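Local structure of toxin coregulated pilin (Vibrio cholerae, 3HRV) at residues F124-V129 / A154-S159; S146-A151 / P162-L167; T115-V120 / F185-G190. The protein is the major subunit of the toxin-coregulated pilus, a type IV pilus essential for bacterial aggregation and colonization of the host small intestine. All blocks are in the same frame, centred on the assembly; numbering follows the deposited sequence.

Interaction 1 (F124-V129 / A154-S159); sequences FPFINV and AGVIKS
Lys158 runs alongside Ile127 as a fully extended chain, crossing it at a slant, its CB and CD against the isoleucine and its ammonium carried past it. CD of Lys158 lies 3.7 Å from CD1 of Ile127, and NZ of Lys158 reaches O of Phe124 at 2.7 Å, approaching from above the carbonyl plane; the carbonyl of Gly121 is a second acceptor. A lysine suits this place because its stem can be apolar while its tip satisfies carbonyls of the loop leading into the strand. Ile157, doubled with Lys158 by the bulge, turns its CG1 to CG2 of Ile127 (3.8 Å) and its CD1 to CG2 of Val129 (3.7 Å). On the other face, CG2 of Val156 meets CZ of Phe126 at 3.9 Å, the two side chains crossing at about a right angle. The same methyl rests near ND2 of Asn128, whose hydrogen bond goes to Leu140 O. Backbone bonds tie the strands antiparallel: Ile127 N to Lys158 O (2.9 Å), Ile157 N to Ile127 O (2.9 Å), and a mutual pair between Val129 and Gly155. With Ile157 and Lys158 both set against Ile127, this is a classic beta bulge, joining 155-158, an edge strand, to the pilin sheet.

Interaction 2 (S146-A151 / P162-L167); sequences SVADAA and PGSANL
Ser164 lies against the backbone of Val147 and Ala148, where two irregular segments run side by side. Its CB starts in close packing, 3.5 Å from CB of Ala148, a partner small enough to let the backbones come near. One bond further, OG stands anti to the serine's own carbonyl carbon (chi1 -73°), which turns it toward the amide of Ala148. That amide donates to it, though the 2.5 Å between Ala148 N and Ser164 OG is unusually short and its exact value doubtful. OG is also hydrogen-bonded to OG of Ser159; a serine probably suits the spot because its short hydroxyl can meet a backbone amide and a second hydroxyl. CG1 of Val147 flanks the hydroxyl and reaches O of Gly163 at 3.3 Å; Gly163 itself has a positive phi (72°), readily adopted by a residue without a side chain.

Beyond the serine the backbones take over in a single bridge between Asp149 and Ala165. N of Ala165 gives a bond to O of Ala148 (2.7 Å), and N of Ala150 returns one to O of Ala165 (3.0 Å), almost straight at 175°. CB of Ala150 then presses on CA of Leu167 at 3.4 Å, a closeness that alanine's single methyl permits. This surface contact joins the loops before and after strand 155-158: Ala148 packs on Val156, Ala150 on Ile157, and Ala150 and Leu167 both touch His174 of helix 172-177.

Interaction 3 (T115-V120 / F185-G190); sequences TLVTSV and FTVAFG
Phe189 projects from strand 185-191 into a group of aliphatic side chains, Leu116, Val117 and Val120, on helix 110-120, part of the helix-on-sheet core of this type IV pilin globular domain. The two short segments run in nearly the same direction, 15° apart, with their axes 10.2 Å apart at closest approach, and no hydrogen bond links them: the contact is wholly apolar and buried.

Aliphatic-aromatic contacts are the main kind. Leu116 and Val120, one helical turn apart, both reach the far end of the Phe189 ring. CD2 of Leu116 approaches CE1 of Phe189 at 3.9 Å, while CG2 of Val120 comes to 3.5 Å from CE2 of Phe189, the valine crossing the phenylalanine at about a right angle. Val120 has CG1 anti to its carbonyl carbon (chi1 -54°), which leaves CG2 between backbone N and carbonyl carbon and directs it at the ring. CA of Val117 lies at the ring's edge, near its plane, 4.3 Å from CE2 of Phe189. A long flat side chain suits this strand position, since it spans the gap from sheet to helix.

Contact between aliphatic groups alone is smaller: CG2 of Val117 meets CG2 of Val187 at 4.0 Å, branched chains slanting past each other. Among rings, Phe124 joins Phe189 with planes at about 45°. Helix 24-44 also packs on the site, with Ala29 against Leu116 and Leu33 against Val120. Within the strand, CG1 of Val187 sits over one face of the Phe189 ring, 3.2 Å above its plane and offset toward the rim.

How the interactions relate
Along the chain the order is 115-120, 124-129, 146-151, 154-159, 162-167 and 185-190, so interactions 1 and 2 interleave and both are nested inside the loop closed by interaction 3. The centre of interaction 1 lies 8 Å from each of the others, which are themselves 15 Å apart. Strand 126-131 is the shared element: it pairs with 155-158 on one side and with 185-191 on the other, where the backbones of Phe126 and Gly190, and of Asn128 and Ala188, are hydrogen-bonded. Interaction 2 continues outward through Ser159, bonded to Ser146 and Asn166. The series thus runs from buried core to surface loops, and the Cys113-Cys179 disulfide spans all the segments except 185-190.

Interaction 1 (F124-V129 / A154-S159)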
ATOM      1  N   PHE A 124      -3.776   0.609   7.724  1.00 21.52           N
ATOM      2  CA  PHE A 124      -2.693  -0.311   7.378  1.00 19.16           C
ATOM      3  C   PHE A 124      -1.506  -0.288   8.331  1.00 19.79           C
ATOM      4  O   PHE A 124      -0.982   0.772   8.660  1.00 20.43           O
ATOM      5  CB  PHE A 124      -2.170  -0.015   5.968  1.00 17.45           C
ATOM      6  CG  PHE A 124      -3.173  -0.261   4.883  1.00 16.34           C
ATOM      7  CD1 PHE A 124      -3.998   0.765   4.434  1.00 16.69           C
ATOM      8  CD2 PHE A 124      -3.303  -1.526   4.318  1.00 16.48           C
ATOM      9  CE1 PHE A 124      -4.940   0.530   3.438  1.00 16.00           C
ATOM     10  CE2 PHE A 124      -4.242  -1.770   3.322  1.00 17.77           C
ATOM     11  CZ  PHE A 124      -5.061  -0.739   2.882  1.00 16.85           C
ATOM     12  N   PRO A 125      -1.061  -1.447   8.789  1.00 20.21           N
ATOM     13  CA  PRO A 125       0.086  -1.479   9.698  1.00 20.83           C
ATOM     14  C   PRO A 125       1.509  -1.206   8.885  1.00 20.58           C
ATOM     15  O   PRO A 125       2.539  -0.853   9.461  1.00 21.30           O
ATOM     16  CB  PRO A 125      -0.197  -2.711  10.562  1.00 22.91           C
ATOM     17  CG  PRO A 125      -0.980  -3.595   9.657  1.00 22.20           C
ATOM     18  CD  PRO A 125      -1.913  -2.635   8.967  1.00 21.54           C
ATOM     19  N   PHE A 126       1.416  -1.408   7.658  1.00 19.02           N
ATOM     20  CA  PHE A 126       2.623  -1.262   6.843  1.00 17.89           C
ATOM     21  C   PHE A 126       2.421  -0.237   5.721  1.00 16.98           C
ATOM     22  O   PHE A 126       1.425  -0.292   5.000  1.00 15.87           O
ATOM     23  CB  PHE A 126       2.974  -2.626   6.235  1.00 17.58           C
ATOM     24  CG  PHE A 126       4.236  -2.639   5.414  1.00 18.36           C
ATOM     25  CD1 PHE A 126       5.470  -2.892   6.009  1.00 17.61           C
ATOM     26  CD2 PHE A 126       4.186  -2.436   4.036  1.00 17.22           C
ATOM     27  CE1 PHE A 126       6.637  -2.947   5.241  1.00 19.81           C
ATOM     28  CE2 PHE A 126       5.346  -2.488   3.261  1.00 18.96           C
ATOM     29  CZ  PHE A 126       6.573  -2.746   3.865  1.00 18.12           C
ATOM     30  N   ILE A 127       3.356   0.698   5.588  1.00 17.07           N
ATOM     31  CA  ILE A 127       3.289   1.716   4.540  1.00 16.75           C
ATOM     32  C   ILE A 127       4.681   1.936   3.964  1.00 17.26           C
ATOM     33  O   ILE A 127       5.629   2.206   4.700  1.00 17.12           O
ATOM     34  CB  ILE A 127       2.773   3.063   5.077  1.00 17.07           C
ATOM     35  CG1 ILE A 127       1.390   2.881   5.705  1.00 17.50           C
ATOM     36  CG2 ILE A 127       2.704   4.077   3.936  1.00 18.36           C
ATOM     37  CD1 ILE A 127       0.821   4.150   6.317  1.00 19.81           C
ATOM     38  N   ASN A 128       4.795   1.820   2.645  1.00 14.81           N
ATOM     39  CA  ASN A 128       6.071   1.994   1.958  1.00 16.28           C
ATOM     40  C   ASN A 128       5.864   2.973   0.804  1.00 16.78           C
ATOM     41  O   ASN A 128       5.102   2.694  -0.122  1.00 16.35           O
ATOM     42  CB  ASN A 128       6.556   0.642   1.420  1.00 17.31           C
ATOM     43  CG  ASN A 128       7.980   0.692   0.894  1.00 18.51           C
ATOM     44  OD1 ASN A 128       8.445   1.730   0.429  1.00 20.11           O
ATOM     45  ND2 ASN A 128       8.671  -0.442   0.946  1.00 18.55           N
ATOM     46  N   VAL A 129       6.539   4.120   0.871  1.00 16.58           N
ATOM     47  CA  VAL A 129       6.426   5.151  -0.162  1.00 16.48           C
ATOM     48  C   VAL A 129       7.625   5.079  -1.096  1.00 18.13           C
ATOM     49  O   VAL A 129       8.765   5.218  -0.661  1.00 17.81           O
ATOM     50  CB  VAL A 129       6.364   6.559   0.465  1.00 16.41           C
ATOM     51  CG1 VAL A 129       6.240   7.613  -0.628  1.00 17.74           C
ATOM     52  CG2 VAL A 129       5.185   6.644   1.427  1.00 17.45           C
ATOM     53  N   ALA A 154      10.373   8.609   3.121  1.00 20.65           N
ATOM     54  CA  ALA A 154      10.523   7.723   1.972  1.00 20.95           C
ATOM     55  C   ALA A 154      10.744   6.287   2.434  1.00 20.32           C
ATOM     56  O   ALA A 154      11.212   6.049   3.551  1.00 20.89           O
ATOM     57  CB  ALA A 154      11.699   8.181   1.115  1.00 20.90           C
ATOM     58  N   GLY A 155      10.415   5.335   1.566  1.00 19.99           N
ATOM     59  CA  GLY A 155      10.576   3.937   1.912  1.00 20.04           C
ATOM     60  C   GLY A 155       9.549   3.522   2.944  1.00 19.51           C
ATOM     61  O   GLY A 155       8.438   4.057   2.981  1.00 18.78           O
ATOM     62  N   VAL A 156       9.912   2.565   3.789  1.00 18.91           N
ATOM     63  CA  VAL A 156       9.007   2.098   4.826  1.00 18.75           C
ATOM     64  C   VAL A 156       8.892   3.176   5.897  1.00 20.14           C
ATOM     65  O   VAL A 156       9.868   3.492   6.579  1.00 21.43           O
ATOM     66  CB  VAL A 156       9.520   0.784   5.452  1.00 19.38           C
ATOM     67  CG1 VAL A 156       8.599   0.340   6.572  1.00 18.74           C
ATOM     68  CG2 VAL A 156       9.605  -0.291   4.380  1.00 19.71           C
ATOM     69  N   ILE A 157       7.700   3.752   6.029  1.00 19.27           N
ATOM     70  CA  ILE A 157       7.476   4.800   7.019  1.00 18.84           C
ATOM     71  C   ILE A 157       6.523   4.342   8.116  1.00 18.07           C
ATOM     72  O   ILE A 157       6.147   5.118   8.990  1.00 19.02           O
ATOM     73  CB  ILE A 157       6.932   6.095   6.364  1.00 19.64           C
ATOM     74  CG1 ILE A 157       5.588   5.827   5.688  1.00 19.53           C
ATOM     75  CG2 ILE A 157       7.946   6.628   5.360  1.00 20.45           C
ATOM     76  CD1 ILE A 157       4.929   7.088   5.131  1.00 19.30           C
ATOM     77  N   LYS A 158       6.131   3.074   8.055  1.00 18.14           N
ATOM     78  CA  LYS A 158       5.254   2.486   9.062  1.00 18.05           C
ATOM     79  C   LYS A 158       5.334   0.967   8.953  1.00 19.15           C
ATOM     80  O   LYS A 158       5.206   0.413   7.865  1.00 18.87           O
ATOM     81  CB  LYS A 158       3.798   2.940   8.869  1.00 18.51           C
ATOM     82  CG  LYS A 158       2.866   2.488   9.992  1.00 18.19           C
ATOM     83  CD  LYS A 158       1.414   2.885   9.741  1.00 20.84           C
ATOM     84  CE  LYS A 158       0.502   2.333  10.831  1.00 22.14           C
ATOM     85  NZ  LYS A 158      -0.931   2.697  10.621  1.00 21.65           N
ATOM     86  N   SER A 159       5.568   0.301  10.082  1.00 19.89           N
ATOM     87  CA  SER A 159       5.649  -1.159  10.112  1.00 20.80           C
ATOM     88  C   SER A 159       5.573  -1.618  11.564  1.00 23.15           C
ATOM     89  O   SER A 159       5.712  -0.809  12.483  1.00 24.53           O
ATOM     90  CB  SER A 159       6.959  -1.648   9.493  1.00 20.53           C
ATOM     91  OG  SER A 159       8.009  -1.641  10.446  1.00 22.93           O
TER

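Interaction 2 (S146-A151 / P162-L167)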
ATOM      1  N   SER A 146      11.296  -4.950   8.297  1.00 23.73           N
ATOM      2  CA  SER A 146      11.695  -3.665   7.726  1.00 23.29           C
ATOM      3  C   SER A 146      11.370  -2.579   8.745  1.00 22.67           C
ATOM      4  O   SER A 146      10.205  -2.339   9.059  1.00 22.26           O
ATOM      5  CB  SER A 146      10.950  -3.384   6.414  1.00 23.26           C
ATOM      6  OG  SER A 146      11.461  -4.171   5.352  1.00 25.47           O
ATOM      7  N   VAL A 147      12.408  -1.930   9.268  1.00 22.14           N
ATOM      8  CA  VAL A 147      12.230  -0.881  10.264  1.00 23.10           C
ATOM      9  C   VAL A 147      11.842   0.446   9.626  1.00 22.89           C
ATOM     10  O   VAL A 147      12.532   0.953   8.743  1.00 23.80           O
ATOM     11  CB  VAL A 147      13.514  -0.687  11.094  1.00 23.21           C
ATOM     12  CG1 VAL A 147      13.322   0.438  12.101  1.00 24.75           C
ATOM     13  CG2 VAL A 147      13.860  -1.983  11.810  1.00 23.70           C
ATOM     14  N   ALA A 148      10.731   1.007  10.091  1.00 22.32           N
ATOM     15  CA  ALA A 148      10.236   2.270   9.564  1.00 22.92           C
ATOM     16  C   ALA A 148      11.003   3.479  10.084  1.00 23.58           C
ATOM     17  O   ALA A 148      11.467   3.495  11.226  1.00 24.60           O
ATOM     18  CB  ALA A 148       8.763   2.422   9.902  1.00 20.98           C
ATOM     19  N   ASP A 149      11.134   4.484   9.225  1.00 23.61           N
ATOM     20  CA  ASP A 149      11.801   5.731   9.577  1.00 23.31           C
ATOM     21  C   ASP A 149      11.049   6.842   8.854  1.00 22.46           C
ATOM     22  O   ASP A 149      11.489   7.342   7.818  1.00 21.45           O
ATOM     23  CB  ASP A 149      13.264   5.726   9.135  1.00 26.09           C
ATOM     24  CG  ASP A 149      14.060   6.861   9.759  1.00 28.51           C
ATOM     25  OD1 ASP A 149      13.431   7.820  10.258  1.00 29.42           O
ATOM     26  OD2 ASP A 149      15.307   6.801   9.746  1.00 32.00           O
ATOM     27  N   ALA A 150       9.901   7.212   9.409  1.00 22.36           N
ATOM     28  CA  ALA A 150       9.060   8.245   8.822  1.00 22.93           C
ATOM     29  C   ALA A 150       9.764   9.591   8.698  1.00 23.41           C
ATOM     30  O   ALA A 150       9.328  10.454   7.940  1.00 22.98           O
ATOM     31  CB  ALA A 150       7.785   8.396   9.638  1.00 23.60           C
ATOM     32  N   ALA A 151      10.854   9.773   9.435  1.00 23.90           N
ATOM     33  CA  ALA A 151      11.588  11.032   9.374  1.00 24.68           C
ATOM     34  C   ALA A 151      12.159  11.263   7.977  1.00 24.70           C
ATOM     35  O   ALA A 151      12.384  12.404   7.573  1.00 25.01           O
ATOM     36  CB  ALA A 151      12.707  11.038  10.409  1.00 25.36           C
ATOM     37  N   PRO A 162       9.652  -3.978  15.907  1.00 33.82           N
ATOM     38  CA  PRO A 162      10.647  -3.340  16.773  1.00 35.21           C
ATOM     39  C   PRO A 162      11.782  -2.456  15.948  1.00 34.49           C
ATOM     40  O   PRO A 162      12.750  -3.209  15.346  1.00 37.17           O
ATOM     41  CB  PRO A 162      11.659  -4.455  17.000  1.00 35.08           C
ATOM     42  CG  PRO A 162      10.788  -5.657  17.055  1.00 35.59           C
ATOM     43  CD  PRO A 162       9.844  -5.439  15.889  1.00 34.88           C
ATOM     44  N   GLY A 163      11.755  -1.338  16.836  1.00 34.67           N
ATOM     45  CA  GLY A 163      12.466  -0.168  16.643  1.00 33.61           C
ATOM     46  C   GLY A 163      11.933   0.752  15.501  1.00 33.02           C
ATOM     47  O   GLY A 163      12.751   1.590  15.127  1.00 33.86           O
ATOM     48  N   SER A 164      10.861   0.547  14.966  1.00 31.88           N
ATOM     49  CA  SER A 164      10.470   1.413  13.864  1.00 30.17           C
ATOM     50  C   SER A 164       9.904   2.747  14.347  1.00 28.81           C
ATOM     51  O   SER A 164       9.182   2.810  15.345  1.00 29.77           O
ATOM     52  CB  SER A 164       9.416   0.792  12.950  0.65 30.54           C
ATOM     53  OG  SER A 164       9.983  -0.226  12.148  0.65 31.59           O
ATOM     54  N   ALA A 165      10.257   3.812  13.635  1.00 27.32           N
ATOM     55  CA  ALA A 165       9.777   5.154  13.943  1.00 25.93           C
ATOM     56  C   ALA A 165       8.648   5.405  12.949  1.00 24.06           C
ATOM     57  O   ALA A 165       8.874   5.925  11.857  1.00 23.67           O
ATOM     58  CB  ALA A 165      10.893   6.169  13.756  1.00 26.01           C
ATOM     59  N   ASN A 166       7.438   5.019  13.335  1.00 24.02           N
ATOM     60  CA  ASN A 166       6.275   5.164  12.469  1.00 24.16           C
ATOM     61  C   ASN A 166       5.772   6.587  12.295  1.00 25.05           C
ATOM     62  O   ASN A 166       5.922   7.430  13.179  1.00 25.82           O
ATOM     63  CB  ASN A 166       5.134   4.274  12.969  1.00 24.31           C
ATOM     64  CG  ASN A 166       5.491   2.801  12.926  1.00 25.00           C
ATOM     65  OD1 ASN A 166       6.170   2.346  12.004  1.00 24.20           O
ATOM     66  ND2 ASN A 166       5.024   2.045  13.913  1.00 28.43           N
ATOM     67  N   LEU A 167       5.165   6.832  11.137  1.00 24.10           N
ATOM     68  CA  LEU A 167       4.620   8.137  10.805  1.00 24.74           C
ATOM     69  C   LEU A 167       3.797   8.696  11.959  1.00 23.80           C
ATOM     70  O   LEU A 167       2.827   8.081  12.405  1.00 24.57           O
ATOM     71  CB  LEU A 167       3.750   8.037   9.547  1.00 24.39           C
ATOM     72  CG  LEU A 167       3.069   9.329   9.080  1.00 24.38           C
ATOM     73  CD1 LEU A 167       4.123  10.360   8.698  1.00 25.09           C
ATOM     74  CD2 LEU A 167       2.155   9.026   7.899  1.00 26.36           C
TER

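Interaction 3 (T115-V120 / F185-G190)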
ATOM      1  N   THR A 115      -1.682  13.347   0.990  1.00 15.74           N
ATOM      2  CA  THR A 115      -3.080  13.272   1.371  1.00 16.90           C
ATOM      3  C   THR A 115      -3.576  11.840   1.527  1.00 17.32           C
ATOM      4  O   THR A 115      -4.272  11.519   2.490  1.00 16.71           O
ATOM      5  CB  THR A 115      -3.946  14.007   0.341  1.00 15.63           C
ATOM      6  OG1 THR A 115      -3.544  15.382   0.289  1.00 19.38           O
ATOM      7  CG2 THR A 115      -5.416  13.929   0.722  1.00 16.66           C
ATOM      8  N   LEU A 116      -3.215  10.978   0.584  1.00 15.90           N
ATOM      9  CA  LEU A 116      -3.653   9.591   0.643  1.00 16.23           C
ATOM     10  C   LEU A 116      -3.069   8.859   1.848  1.00 17.33           C
ATOM     11  O   LEU A 116      -3.785   8.185   2.585  1.00 16.90           O
ATOM     12  CB  LEU A 116      -3.267   8.859  -0.644  1.00 17.00           C
ATOM     13  CG  LEU A 116      -3.735   7.403  -0.710  1.00 17.95           C
ATOM     14  CD1 LEU A 116      -5.257   7.359  -0.690  1.00 17.71           C
ATOM     15  CD2 LEU A 116      -3.203   6.752  -1.969  1.00 19.49           C
ATOM     16  N   VAL A 117      -1.764   8.989   2.048  1.00 16.37           N
ATOM     17  CA  VAL A 117      -1.116   8.326   3.171  1.00 17.85           C
ATOM     18  C   VAL A 117      -1.739   8.721   4.506  1.00 17.48           C
ATOM     19  O   VAL A 117      -1.986   7.868   5.359  1.00 18.64           O
ATOM     20  CB  VAL A 117       0.393   8.648   3.210  1.00 16.91           C
ATOM     21  CG1 VAL A 117       1.009   8.141   4.509  1.00 18.36           C
ATOM     22  CG2 VAL A 117       1.086   8.005   2.024  1.00 18.39           C
ATOM     23  N   THR A 118      -2.004  10.010   4.688  1.00 19.30           N
ATOM     24  CA  THR A 118      -2.569  10.470   5.951  1.00 20.98           C
ATOM     25  C   THR A 118      -4.072  10.251   6.086  1.00 21.63           C
ATOM     26  O   THR A 118      -4.617  10.356   7.183  1.00 24.20           O
ATOM     27  CB  THR A 118      -2.246  11.963   6.195  1.00 22.77           C
ATOM     28  OG1 THR A 118      -2.790  12.755   5.135  1.00 22.59           O
ATOM     29  CG2 THR A 118      -0.740  12.179   6.250  1.00 23.78           C
ATOM     30  N   SER A 119      -4.741   9.934   4.983  1.00 20.97           N
ATOM     31  CA  SER A 119      -6.180   9.709   5.037  1.00 23.19           C
ATOM     32  C   SER A 119      -6.555   8.238   5.206  1.00 24.88           C
ATOM     33  O   SER A 119      -7.620   7.928   5.739  1.00 25.94           O
ATOM     34  CB  SER A 119      -6.854  10.271   3.781  1.00 26.30           C
ATOM     35  OG  SER A 119      -8.133   9.701   3.586  1.00 31.69           O
ATOM     36  N   VAL A 120      -5.687   7.330   4.768  1.00 23.41           N
ATOM     37  CA  VAL A 120      -5.986   5.903   4.881  1.00 24.18           C
ATOM     38  C   VAL A 120      -4.922   5.120   5.648  1.00 24.54           C
ATOM     39  O   VAL A 120      -5.094   3.934   5.927  1.00 24.86           O
ATOM     40  CB  VAL A 120      -6.151   5.253   3.485  1.00 23.91           C
ATOM     41  CG1 VAL A 120      -7.187   6.016   2.675  1.00 24.75           C
ATOM     42  CG2 VAL A 120      -4.820   5.223   2.756  1.00 24.73           C
ATOM     43  N   PHE A 185       4.647   8.983  -7.372  1.00 18.03           N
ATOM     44  CA  PHE A 185       4.918   8.123  -6.238  1.00 17.69           C
ATOM     45  C   PHE A 185       3.959   6.952  -6.240  1.00 17.49           C
ATOM     46  O   PHE A 185       2.842   7.047  -6.750  1.00 16.15           O
ATOM     47  CB  PHE A 185       4.734   8.872  -4.921  1.00 17.68           C
ATOM     48  CG  PHE A 185       5.644  10.046  -4.756  1.00 19.02           C
ATOM     49  CD1 PHE A 185       5.314  11.282  -5.302  1.00 18.81           C
ATOM     50  CD2 PHE A 185       6.844   9.912  -4.068  1.00 18.89           C
ATOM     51  CE1 PHE A 185       6.169  12.372  -5.163  1.00 20.87           C
ATOM     52  CE2 PHE A 185       7.706  10.993  -3.923  1.00 21.62           C
ATOM     53  CZ  PHE A 185       7.369  12.225  -4.472  1.00 19.53           C
ATOM     54  N   THR A 186       4.414   5.842  -5.676  1.00 17.13           N
ATOM     55  CA  THR A 186       3.579   4.663  -5.537  1.00 16.73           C
ATOM     56  C   THR A 186       3.643   4.337  -4.061  1.00 17.78           C
ATOM     57  O   THR A 186       4.727   4.240  -3.489  1.00 17.67           O
ATOM     58  CB  THR A 186       4.111   3.450  -6.322  1.00 18.30           C
ATOM     59  OG1 THR A 186       4.133   3.746  -7.723  1.00 20.92           O
ATOM     60  CG2 THR A 186       3.203   2.245  -6.091  1.00 20.74           C
ATOM     61  N   VAL A 187       2.486   4.194  -3.435  1.00 15.79           N
ATOM     62  CA  VAL A 187       2.453   3.863  -2.023  1.00 16.56           C
ATOM     63  C   VAL A 187       1.937   2.445  -1.867  1.00 16.44           C
ATOM     64  O   VAL A 187       0.917   2.070  -2.448  1.00 15.57           O
ATOM     65  CB  VAL A 187       1.544   4.818  -1.229  1.00 16.77           C
ATOM     66  CG1 VAL A 187       1.565   4.444   0.247  1.00 16.08           C
ATOM     67  CG2 VAL A 187       2.012   6.255  -1.417  1.00 17.02           C
ATOM     68  N   ALA A 188       2.668   1.648  -1.099  1.00 14.68           N
ATOM     69  CA  ALA A 188       2.282   0.271  -0.849  1.00 15.81           C
ATOM     70  C   ALA A 188       1.680   0.207   0.547  1.00 15.66           C
ATOM     71  O   ALA A 188       2.355   0.501   1.535  1.00 16.79           O
ATOM     72  CB  ALA A 188       3.500  -0.638  -0.937  1.00 16.76           C
ATOM     73  N   PHE A 189       0.400  -0.145   0.621  1.00 15.10           N
ATOM     74  CA  PHE A 189      -0.296  -0.263   1.893  1.00 14.55           C
ATOM     75  C   PHE A 189      -0.372  -1.748   2.195  1.00 14.64           C
ATOM     76  O   PHE A 189      -1.033  -2.505   1.482  1.00 16.57           O
ATOM     77  CB  PHE A 189      -1.697   0.345   1.790  1.00 14.08           C
ATOM     78  CG  PHE A 189      -1.692   1.826   1.527  1.00 16.43           C
ATOM     79  CD1 PHE A 189      -1.753   2.318   0.225  1.00 16.60           C
ATOM     80  CD2 PHE A 189      -1.599   2.727   2.581  1.00 17.26           C
ATOM     81  CE1 PHE A 189      -1.723   3.692  -0.022  1.00 18.57           C
ATOM     82  CE2 PHE A 189      -1.566   4.103   2.349  1.00 19.80           C
ATOM     83  CZ  PHE A 189      -1.629   4.585   1.043  1.00 17.93           C
ATOM     84  N   GLY A 190       0.322  -2.172   3.243  1.00 14.50           N
ATOM     85  CA  GLY A 190       0.338  -3.587   3.549  1.00 15.95           C
ATOM     86  C   GLY A 190      -0.342  -4.043   4.817  1.00 14.32           C
ATOM     87  O   GLY A 190      -0.502  -3.286   5.778  1.00 14.90           O
TER